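Local coordinates for uncharacterized protein (Bacteroides eggerthii, PDB 4GDZ) that is of unknown function, belongs to the DUF4251 family, folds as a curved antiparallel beta-sheet and binds a magnesium ion in the crystal, at residues F47-N52 and A142-N147; F70-Q75 and L162-S167; V82-V87 and N153-S158. All blocks are in the same frame, centred on the assembly; numbering follows the deposited sequence.

How the contacts relate
All three contacts are largely buried and made by side chains of, or just beyond, one antiparallel sheet, and none contains a hydrogen bond between its segments. Contact 1 lies at the heart of the chain, its centre about 2 Å from the chain's centre, whereas contacts 2 and 3 sit about 10 and 11 Å out, on opposite sides of it. Contact 3 uses the start of strand 155-163 and contact 2 the turn just beyond its end; the strand also lies between the two strands of contact 1. Contact 1 is purely aliphatic; contact 2 sets a leucine against an amide; contact 3 adds a Met-aromatic pair. Contacts 1 and 3 each supply a ligand to the same magnesium ion.

Contact 1 of 3, residues F47-N52 and A142-N147; sequences FVLEAN and ATVTIN. With MG (magnesium ion), chain B.
Leu49 reaches across the concave side of a curved antiparallel sheet to Ala142 and Val144. Its strand, 46-55, and strand 141-148 are not neighbours: strand 155-163 runs between them and bonds to both, so no backbone hydrogen bond joins their segments, which meet through side-chain packing. The CB of Leu49 points toward the second strand, and CG continues outward, anti to the backbone N (chi1 -173°), to within 4.6 Å of Ala142 CB. There the chain forks. CD2 takes one branch to Ala142, lying 3.7 Å from its CB and 4.0 Å from its carbonyl O; CD1 takes the other to Val144, where it meets CG1 at 3.9 Å. One leucine thus straddles two residues whose CB atoms emerge on the same side of their strand. Leu49 and Val144 pass alongside each other in opposite directions, and it is a methyl of each that touches.

Ile131 of strand 128-135 adds to the packing by touching Val144. Separately, the Thr145 hydroxyl is hydrogen-bonded to Thr156 of the same chain and to Gln60 of the second subunit. At the far end of segment 142-147, Asn147 joins the backbone carbonyls of Pro148, Asn151 and Asn153 in binding magnesium, its OD1 standing 2.4 Å from the ion.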
loop_
_atom_site.group_PDB
_atom_site.type_symbol
_atom_site.label_atom_id
_atom_site.label_comp_id
_atom_site.label_asym_id
_atom_site.label_seq_id
_atom_site.Cartn_x
_atom_site.Cartn_y
_atom_site.Cartn_z
ATOM N N PHE A 47 -6.992 -25.278 3.745
ATOM C CA PHE A 47 -7.440 -23.898 3.744
ATOM C C PHE A 47 -7.777 -23.400 2.358
ATOM O O PHE A 47 -7.325 -23.957 1.347
ATOM C CB PHE A 47 -6.391 -22.971 4.406
ATOM C CG PHE A 47 -5.055 -22.919 3.692
ATOM C CD1 PHE A 47 -4.848 -22.045 2.626
ATOM C CD2 PHE A 47 -3.990 -23.724 4.106
ATOM C CE1 PHE A 47 -3.613 -21.990 1.986
ATOM C CE2 PHE A 47 -2.758 -23.670 3.466
ATOM C CZ PHE A 47 -2.565 -22.787 2.418
ATOM N N VAL A 48 -8.579 -22.346 2.322
ATOM C CA VAL A 48 -8.845 -21.604 1.109
ATOM C C VAL A 48 -8.688 -20.107 1.400
ATOM O O VAL A 48 -9.252 -19.598 2.367
ATOM C CB VAL A 48 -10.267 -21.833 0.549
ATOM C CG1 VAL A 48 -10.347 -21.224 -0.859
ATOM C CG2 VAL A 48 -10.635 -23.305 0.522
ATOM N N LEU A 49 -7.920 -19.420 0.573
ATOM C CA LEU A 49 -7.926 -17.949 0.521
ATOM C C LEU A 49 -8.926 -17.564 -0.571
ATOM O O LEU A 49 -8.712 -17.870 -1.748
ATOM C CB LEU A 49 -6.533 -17.432 0.187
ATOM C CG LEU A 49 -6.250 -15.911 0.243
ATOM C CD1 LEU A 49 -6.862 -15.166 -0.930
ATOM C CD2 LEU A 49 -6.789 -15.332 1.511
ATOM N N GLU A 50 -10.026 -16.941 -0.176
ATOM C CA GLU A 50 -11.044 -16.454 -1.103
ATOM C C GLU A 50 -10.818 -14.950 -1.332
ATOM O O GLU A 50 -11.040 -14.137 -0.416
ATOM C CB GLU A 50 -12.453 -16.739 -0.520
ATOM C CG GLU A 50 -12.724 -18.231 -0.304
ATOM C CD GLU A 50 -14.166 -18.589 0.068
ATOM O OE1 GLU A 50 -14.997 -17.679 0.292
ATOM O OE2 GLU A 50 -14.475 -19.805 0.168
ATOM N N ALA A 51 -10.336 -14.583 -2.519
ATOM C CA ALA A 51 -9.912 -13.194 -2.801
ATOM C C ALA A 51 -11.124 -12.345 -3.179
ATOM O O ALA A 51 -12.038 -12.831 -3.839
ATOM C CB ALA A 51 -8.870 -13.134 -3.911
ATOM N N ASN A 52 -11.114 -11.079 -2.769
ATOM C CA ASN A 52 -12.144 -10.121 -3.185
ATOM C C ASN A 52 -11.571 -8.851 -3.779
ATOM O O ASN A 52 -12.322 -7.969 -4.196
ATOM C CB ASN A 52 -13.157 -9.825 -2.067
ATOM C CG ASN A 52 -12.508 -9.345 -0.788
ATOM O OD1 ASN A 52 -11.461 -8.722 -0.807
ATOM N ND2 ASN A 52 -13.146 -9.629 0.335
ATOM N N ALA A 142 -5.936 -11.959 4.504
ATOM C CA ALA A 142 -4.626 -12.389 4.053
ATOM C C ALA A 142 -4.402 -11.835 2.674
ATOM O O ALA A 142 -5.350 -11.580 1.936
ATOM C CB ALA A 142 -4.550 -13.911 4.036
ATOM N N THR A 143 -3.140 -11.667 2.338
ATOM C CA THR A 143 -2.708 -11.186 1.044
ATOM C C THR A 143 -1.858 -12.264 0.407
ATOM O O THR A 143 -1.021 -12.898 1.086
ATOM C CB THR A 143 -1.903 -9.881 1.219
ATOM O OG1 THR A 143 -2.763 -8.949 1.889
ATOM C CG2 THR A 143 -1.431 -9.301 -0.131
ATOM N N VAL A 144 -2.076 -12.502 -0.878
ATOM C CA VAL A 144 -1.364 -13.561 -1.569
ATOM C C VAL A 144 -0.767 -12.986 -2.847
ATOM O O VAL A 144 -1.427 -12.220 -3.545
ATOM C CB VAL A 144 -2.310 -14.773 -1.824
ATOM C CG1 VAL A 144 -3.467 -14.436 -2.796
ATOM C CG2 VAL A 144 -1.545 -15.947 -2.377
ATOM N N THR A 145 0.472 -13.372 -3.154
ATOM C CA THR A 145 1.098 -13.111 -4.446
ATOM C C THR A 145 1.315 -14.408 -5.166
ATOM O O THR A 145 1.859 -15.375 -4.589
ATOM C CB THR A 145 2.463 -12.384 -4.220
ATOM O OG1 THR A 145 2.175 -11.165 -3.523
ATOM C CG2 THR A 145 3.221 -12.072 -5.569
ATOM N N ILE A 146 0.892 -14.430 -6.421
ATOM C CA ILE A 146 0.932 -15.589 -7.289
ATOM C C ILE A 146 1.849 -15.308 -8.456
ATOM O O ILE A 146 1.653 -14.340 -9.227
ATOM C CB ILE A 146 -0.509 -15.958 -7.773
ATOM C CG1 ILE A 146 -1.422 -16.233 -6.548
ATOM C CG2 ILE A 146 -0.503 -17.166 -8.730
ATOM C CD1 ILE A 146 -2.862 -15.826 -6.720
ATOM N N ASN A 147 2.837 -16.182 -8.619
ATOM C CA ASN A 147 3.864 -16.028 -9.630
ATOM C C ASN A 147 3.922 -17.252 -10.535
ATOM O O ASN A 147 4.595 -18.231 -10.192
ATOM C CB ASN A 147 5.226 -15.768 -8.929
ATOM C CG ASN A 147 6.370 -15.523 -9.900
ATOM O OD1 ASN A 147 6.189 -15.467 -11.103
ATOM N ND2 ASN A 147 7.575 -15.399 -9.360
HETATM MG MG MG B . 5.266 -15.155 -13.240
#

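Contact 2 of 3, residues F70-Q75 and L162-S167; sequences FVLVNQ and LPLNQS
At the C-terminal end of strand 155-163, where the chain leaves the sheet through a 3-10 turn, Leu164 packs back on Leu72 and Asn74 of strand 61-74. Strand 46-55 lies between these two strands in the sheet, so the turn bridges over it to reach the next one. Leu164 does most of the work, its two methyls going to different neighbours. CD1 rests over the face of the Asn74 side-chain amide, almost straight above CG at 3.7 Å, and is nearly as close to ND2, at 3.8 Å, and to OD1, at 3.9 Å. The methyl therefore meets the flat of the group rather than its polar rim, and the two side chains cross at about a right angle. The rim has its own partner, since Gln46 NE2 donates a hydrogen bond to Asn74 OD1, an interaction that would help hold the amide in this orientation.

CD2, the second methyl, lies 4.4 Å from Leu72 CG and 4.0 Å from the backbone O of Val73. Leu164 sends CG anti to its own carbonyl carbon (chi1 -70°), which carries both methyls out from the turn to the strand. Phe170 of helix 168-171 touches Leu72, Asn74 and Leu164 together and ties this cluster to the C-terminal helix. The backbone of the turn is fixed by successive i to i+3 bonds, Gln166 N to Pro163 O and Ser167 N to Leu164 O, both 3.0 Å. Ser167 then ends the turn: its OG bonds Phe170 N, three residues on, and also Glu50 OE2, the first of these being the classic serine N-cap of a helix.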
loop_
_atom_site.group_PDB
_atom_site.type_symbol
_atom_site.label_atom_id
_atom_site.label_comp_id
_atom_site.label_asym_id
_atom_site.label_seq_id
_atom_site.Cartn_x
_atom_site.Cartn_y
_atom_site.Cartn_z
ATOM N N PHE A 70 -9.121 -17.598 -6.055
ATOM C CA PHE A 70 -8.856 -18.301 -4.823
ATOM C C PHE A 70 -7.604 -19.169 -4.891
ATOM O O PHE A 70 -7.121 -19.524 -5.964
ATOM C CB PHE A 70 -10.066 -19.160 -4.409
ATOM C CG PHE A 70 -10.342 -20.304 -5.364
ATOM C CD1 PHE A 70 -9.710 -21.512 -5.196
ATOM C CD2 PHE A 70 -11.197 -20.135 -6.453
ATOM C CE1 PHE A 70 -9.922 -22.541 -6.096
ATOM C CE2 PHE A 70 -11.421 -21.155 -7.348
ATOM C CZ PHE A 70 -10.772 -22.354 -7.173
ATOM N N VAL A 71 -7.115 -19.518 -3.702
ATOM C CA VAL A 71 -6.036 -20.485 -3.520
ATOM C C VAL A 71 -6.537 -21.507 -2.502
ATOM O O VAL A 71 -6.890 -21.172 -1.357
ATOM C CB VAL A 71 -4.711 -19.828 -3.046
ATOM C CG1 VAL A 71 -3.657 -20.920 -2.823
ATOM C CG2 VAL A 71 -4.206 -18.791 -4.068
ATOM N N LEU A 72 -6.607 -22.753 -2.948
ATOM C CA LEU A 72 -7.088 -23.875 -2.143
ATOM C C LEU A 72 -5.960 -24.867 -1.948
ATOM O O LEU A 72 -5.301 -25.260 -2.913
ATOM C CB LEU A 72 -8.254 -24.564 -2.847
ATOM C CG LEU A 72 -8.928 -25.742 -2.108
ATOM C CD1 LEU A 72 -10.405 -25.819 -2.466
ATOM C CD2 LEU A 72 -8.224 -27.029 -2.445
ATOM N N VAL A 73 -5.725 -25.259 -0.698
ATOM C CA VAL A 73 -4.730 -26.256 -0.370
ATOM C C VAL A 73 -5.442 -27.298 0.475
ATOM O O VAL A 73 -6.134 -26.967 1.453
ATOM C CB VAL A 73 -3.500 -25.666 0.363
ATOM C CG1 VAL A 73 -2.610 -26.790 0.912
ATOM C CG2 VAL A 73 -2.712 -24.742 -0.578
ATOM N N ASN A 74 -5.316 -28.553 0.066
ATOM C CA ASN A 74 -5.885 -29.668 0.821
ATOM C C ASN A 74 -4.866 -30.781 0.896
ATOM O O ASN A 74 -4.788 -31.619 0.002
ATOM C CB ASN A 74 -7.174 -30.172 0.194
ATOM C CG ASN A 74 -7.865 -31.210 1.063
ATOM O OD1 ASN A 74 -7.368 -31.585 2.131
ATOM N ND2 ASN A 74 -9.020 -31.661 0.619
ATOM N N GLN A 75 -4.043 -30.702 1.937
ATOM C CA GLN A 75 -2.934 -31.609 2.180
ATOM C C GLN A 75 -1.940 -31.529 1.002
ATOM O O GLN A 75 -1.440 -30.442 0.736
ATOM C CB GLN A 75 -3.456 -32.988 2.592
ATOM C CG GLN A 75 -4.091 -32.836 3.971
ATOM C CD GLN A 75 -4.820 -34.053 4.511
ATOM O OE1 GLN A 75 -5.219 -34.967 3.787
ATOM N NE2 GLN A 75 -5.029 -34.042 5.807
ATOM N N LEU A 162 -9.735 -19.089 5.104
ATOM C CA LEU A 162 -10.803 -19.882 5.731
ATOM C C LEU A 162 -10.433 -21.357 5.826
ATOM O O LEU A 162 -9.800 -21.908 4.909
ATOM C CB LEU A 162 -12.095 -19.753 4.902
ATOM C CG LEU A 162 -12.766 -18.374 4.799
ATOM C CD1 LEU A 162 -13.805 -18.415 3.683
ATOM C CD2 LEU A 162 -13.398 -17.946 6.131
ATOM N N PRO A 163 -10.865 -22.021 6.907
ATOM C CA PRO A 163 -10.816 -23.481 6.886
ATOM C C PRO A 163 -11.732 -24.014 5.776
ATOM O O PRO A 163 -12.696 -23.340 5.388
ATOM C CB PRO A 163 -11.311 -23.901 8.277
ATOM C CG PRO A 163 -11.672 -22.660 9.009
ATOM C CD PRO A 163 -11.430 -21.465 8.153
ATOM N N LEU A 164 -11.401 -25.190 5.252
ATOM C CA LEU A 164 -12.149 -25.816 4.149
ATOM C C LEU A 164 -13.635 -25.878 4.443
ATOM O O LEU A 164 -14.447 -25.496 3.603
ATOM C CB LEU A 164 -11.634 -27.235 3.897
ATOM C CG LEU A 164 -10.232 -27.368 3.291
ATOM C CD1 LEU A 164 -9.944 -28.828 2.975
ATOM C CD2 LEU A 164 -10.052 -26.509 2.045
ATOM N N ASN A 165 -13.983 -26.323 5.652
ATOM C CA ASN A 165 -15.392 -26.466 6.032
ATOM C C ASN A 165 -16.152 -25.153 6.231
ATOM O O ASN A 165 -17.354 -25.164 6.452
ATOM C CB ASN A 165 -15.575 -27.399 7.245
ATOM C CG ASN A 165 -15.041 -26.826 8.570
ATOM O OD1 ASN A 165 -14.597 -25.679 8.674
ATOM N ND2 ASN A 165 -15.098 -27.656 9.605
ATOM N N GLN A 166 -15.469 -24.018 6.149
ATOM C CA GLN A 166 -16.170 -22.733 6.156
ATOM C C GLN A 166 -16.109 -22.045 4.798
ATOM O O GLN A 166 -16.542 -20.909 4.650
ATOM C CB GLN A 166 -15.588 -21.830 7.251
ATOM C CG GLN A 166 -15.931 -22.278 8.673
ATOM C CD GLN A 166 -15.159 -21.479 9.712
ATOM O OE1 GLN A 166 -14.797 -20.322 9.472
ATOM N NE2 GLN A 166 -14.880 -22.096 10.862
ATOM N N SER A 167 -15.563 -22.733 3.801
ATOM C CA SER A 167 -15.365 -22.143 2.482
ATOM C C SER A 167 -16.465 -22.571 1.518
ATOM O O SER A 167 -16.607 -23.762 1.233
ATOM C CB SER A 167 -14.004 -22.578 1.939
ATOM O OG SER A 167 -13.876 -22.248 0.585
#

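Contact 3 of 3, residues V82-V87 and N153-S158; sequences VAFNTV and NTMTLS. With MG (magnesium ion), chain B.
Val82 and Phe84, on one side of strand 77-85, face Met155 and Leu157 on strand 155-163. Apolar contacts centre on Val82 CG1, which meets the selenium of Met155, a selenomethionine in this crystal, at 4.0 Å and Leu157 CD1 at 4.3 Å, so one valine methyl spans both. With CG anti to the carbonyl carbon (chi1 -71°), Met155 brings that atom to the edge of the Phe84 ring, near its plane, 4.0 Å from CE2; the selenium approaches obliquely, 5.3 Å from the centroid and 72° off the normal, a Met-aromatic contact. Since this residue was modelled in two conformations, the account applies to one of them. Metal binding occupies the start of segment 153-158, where the backbone O of Asn153 lies 2.3 Å from magnesium.

The axes of the short segments 82-85 and 155-158 run at 90°, 9.8 Å apart at closest approach, consistent with a strongly curved sheet. Strands 61-74 and 46-55 separate the pair in sheet order and add Val64 and Val54 against Phe84, while Ile146 of strand 141-148 packs on Val82.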
loop_
_atom_site.group_PDB
_atom_site.type_symbol
_atom_site.label_atom_id
_atom_site.label_comp_id
_atom_site.label_asym_id
_atom_site.label_seq_id
_atom_site.Cartn_x
_atom_site.Cartn_y
_atom_site.Cartn_z
ATOM N N VAL A 82 -7.152 -17.661 -10.700
ATOM C CA VAL A 82 -7.250 -16.191 -10.702
ATOM C C VAL A 82 -7.803 -15.794 -12.059
ATOM O O VAL A 82 -7.368 -16.314 -13.076
ATOM C CB VAL A 82 -5.873 -15.513 -10.462
ATOM C CG1 VAL A 82 -5.986 -13.974 -10.602
ATOM C CG2 VAL A 82 -5.320 -15.902 -9.085
ATOM N N ALA A 83 -8.778 -14.888 -12.068
ATOM C CA ALA A 83 -9.361 -14.378 -13.296
ATOM C C ALA A 83 -10.087 -13.088 -12.978
ATOM O O ALA A 83 -11.130 -13.098 -12.310
ATOM C CB ALA A 83 -10.317 -15.371 -13.978
ATOM N N PHE A 84 -9.514 -11.985 -13.443
ATOM C CA PHE A 84 -10.096 -10.652 -13.206
ATOM C C PHE A 84 -10.102 -9.872 -14.515
ATOM O O PHE A 84 -9.196 -9.995 -15.364
ATOM C CB PHE A 84 -9.386 -9.917 -12.064
ATOM C CG PHE A 84 -7.910 -9.750 -12.246
ATOM C CD1 PHE A 84 -7.392 -8.633 -12.919
ATOM C CD2 PHE A 84 -7.019 -10.666 -11.704
ATOM C CE1 PHE A 84 -6.036 -8.470 -13.052
ATOM C CE2 PHE A 84 -5.653 -10.516 -11.861
ATOM C CZ PHE A 84 -5.155 -9.421 -12.549
ATOM N N ASN A 85 -11.164 -9.104 -14.682
ATOM C CA ASN A 85 -11.370 -8.327 -15.851
ATOM C C ASN A 85 -12.017 -7.039 -15.299
ATOM O O ASN A 85 -13.195 -6.993 -15.123
ATOM C CB ASN A 85 -12.296 -9.152 -16.803
ATOM C CG ASN A 85 -12.856 -8.322 -17.919
ATOM O OD1 ASN A 85 -12.354 -7.260 -18.181
ATOM N ND2 ASN A 85 -13.881 -8.811 -18.591
ATOM N N THR A 86 -11.216 -6.046 -14.972
ATOM C CA THR A 86 -11.630 -4.915 -14.111
ATOM C C THR A 86 -11.646 -3.597 -14.883
ATOM O O THR A 86 -11.202 -3.527 -16.018
ATOM C CB THR A 86 -10.700 -4.743 -12.893
ATOM O OG1 THR A 86 -9.440 -4.198 -13.316
ATOM C CG2 THR A 86 -10.449 -6.095 -12.152
ATOM N N VAL A 87 -12.150 -2.560 -14.233
ATOM C CA VAL A 87 -12.237 -1.222 -14.799
ATOM C C VAL A 87 -10.835 -0.520 -14.773
ATOM O O VAL A 87 -10.659 0.541 -15.384
ATOM C CB VAL A 87 -13.363 -0.430 -14.094
ATOM C CG1 VAL A 87 -13.351 1.061 -14.450
ATOM C CG2 VAL A 87 -14.738 -1.022 -14.484
ATOM N N ASN A 153 6.053 -11.812 -14.510
ATOM C CA ASN A 153 4.953 -11.090 -13.910
ATOM C C ASN A 153 4.264 -11.874 -12.761
ATOM O O ASN A 153 4.380 -13.097 -12.639
ATOM C CB ASN A 153 3.944 -10.697 -14.985
ATOM C CG ASN A 153 4.600 -9.959 -16.151
ATOM O OD1 ASN A 153 5.533 -9.180 -15.960
ATOM N ND2 ASN A 153 4.134 -10.222 -17.353
ATOM N N THR A 154 3.581 -11.144 -11.901
ATOM C CA THR A 154 2.935 -11.718 -10.740
ATOM C C THR A 154 1.617 -10.980 -10.552
ATOM O O THR A 154 1.397 -9.924 -11.157
ATOM C CB THR A 154 3.832 -11.579 -9.485
ATOM O OG1 THR A 154 3.926 -10.204 -9.164
ATOM C CG2 THR A 154 5.253 -12.116 -9.715
HETATM N N MSE A 155 0.748 -11.557 -9.729
HETATM C CA MSE A 155 -0.535 -10.967 -9.365
HETATM C C MSE A 155 -0.660 -11.044 -7.854
HETATM O O MSE A 155 -0.289 -12.051 -7.247
HETATM C CB MSE A 155 -1.690 -11.733 -10.006
HETATM C CG MSE A 155 -1.795 -11.545 -11.506
HETATM SE SE MSE A 155 -2.549 -13.096 -12.394
HETATM C CE MSE A 155 -1.148 -14.308 -11.644
ATOM N N THR A 156 -1.164 -9.972 -7.249
ATOM C CA THR A 156 -1.323 -9.874 -5.786
ATOM C C THR A 156 -2.793 -9.574 -5.509
ATOM O O THR A 156 -3.361 -8.620 -6.059
ATOM C CB THR A 156 -0.361 -8.830 -5.185
ATOM O OG1 THR A 156 0.998 -9.258 -5.399
ATOM C CG2 THR A 156 -0.587 -8.635 -3.633
ATOM N N LEU A 157 -3.392 -10.402 -4.660
ATOM C CA LEU A 157 -4.803 -10.314 -4.261
ATOM C C LEU A 157 -4.937 -10.421 -2.757
ATOM O O LEU A 157 -4.035 -10.903 -2.085
ATOM C CB LEU A 157 -5.604 -11.447 -4.901
ATOM C CG LEU A 157 -5.571 -11.409 -6.445
ATOM C CD1 LEU A 157 -4.456 -12.283 -7.013
ATOM C CD2 LEU A 157 -6.925 -11.828 -6.997
ATOM N N SER A 158 -6.063 -9.958 -2.226
ATOM C CA SER A 158 -6.335 -10.084 -0.814
ATOM C C SER A 158 -7.729 -10.559 -0.636
ATOM O O SER A 158 -8.586 -10.384 -1.527
ATOM C CB SER A 158 -6.088 -8.774 -0.042
ATOM O OG SER A 158 -6.999 -7.750 -0.394
HETATM MG MG MG B . 5.266 -15.155 -13.240
#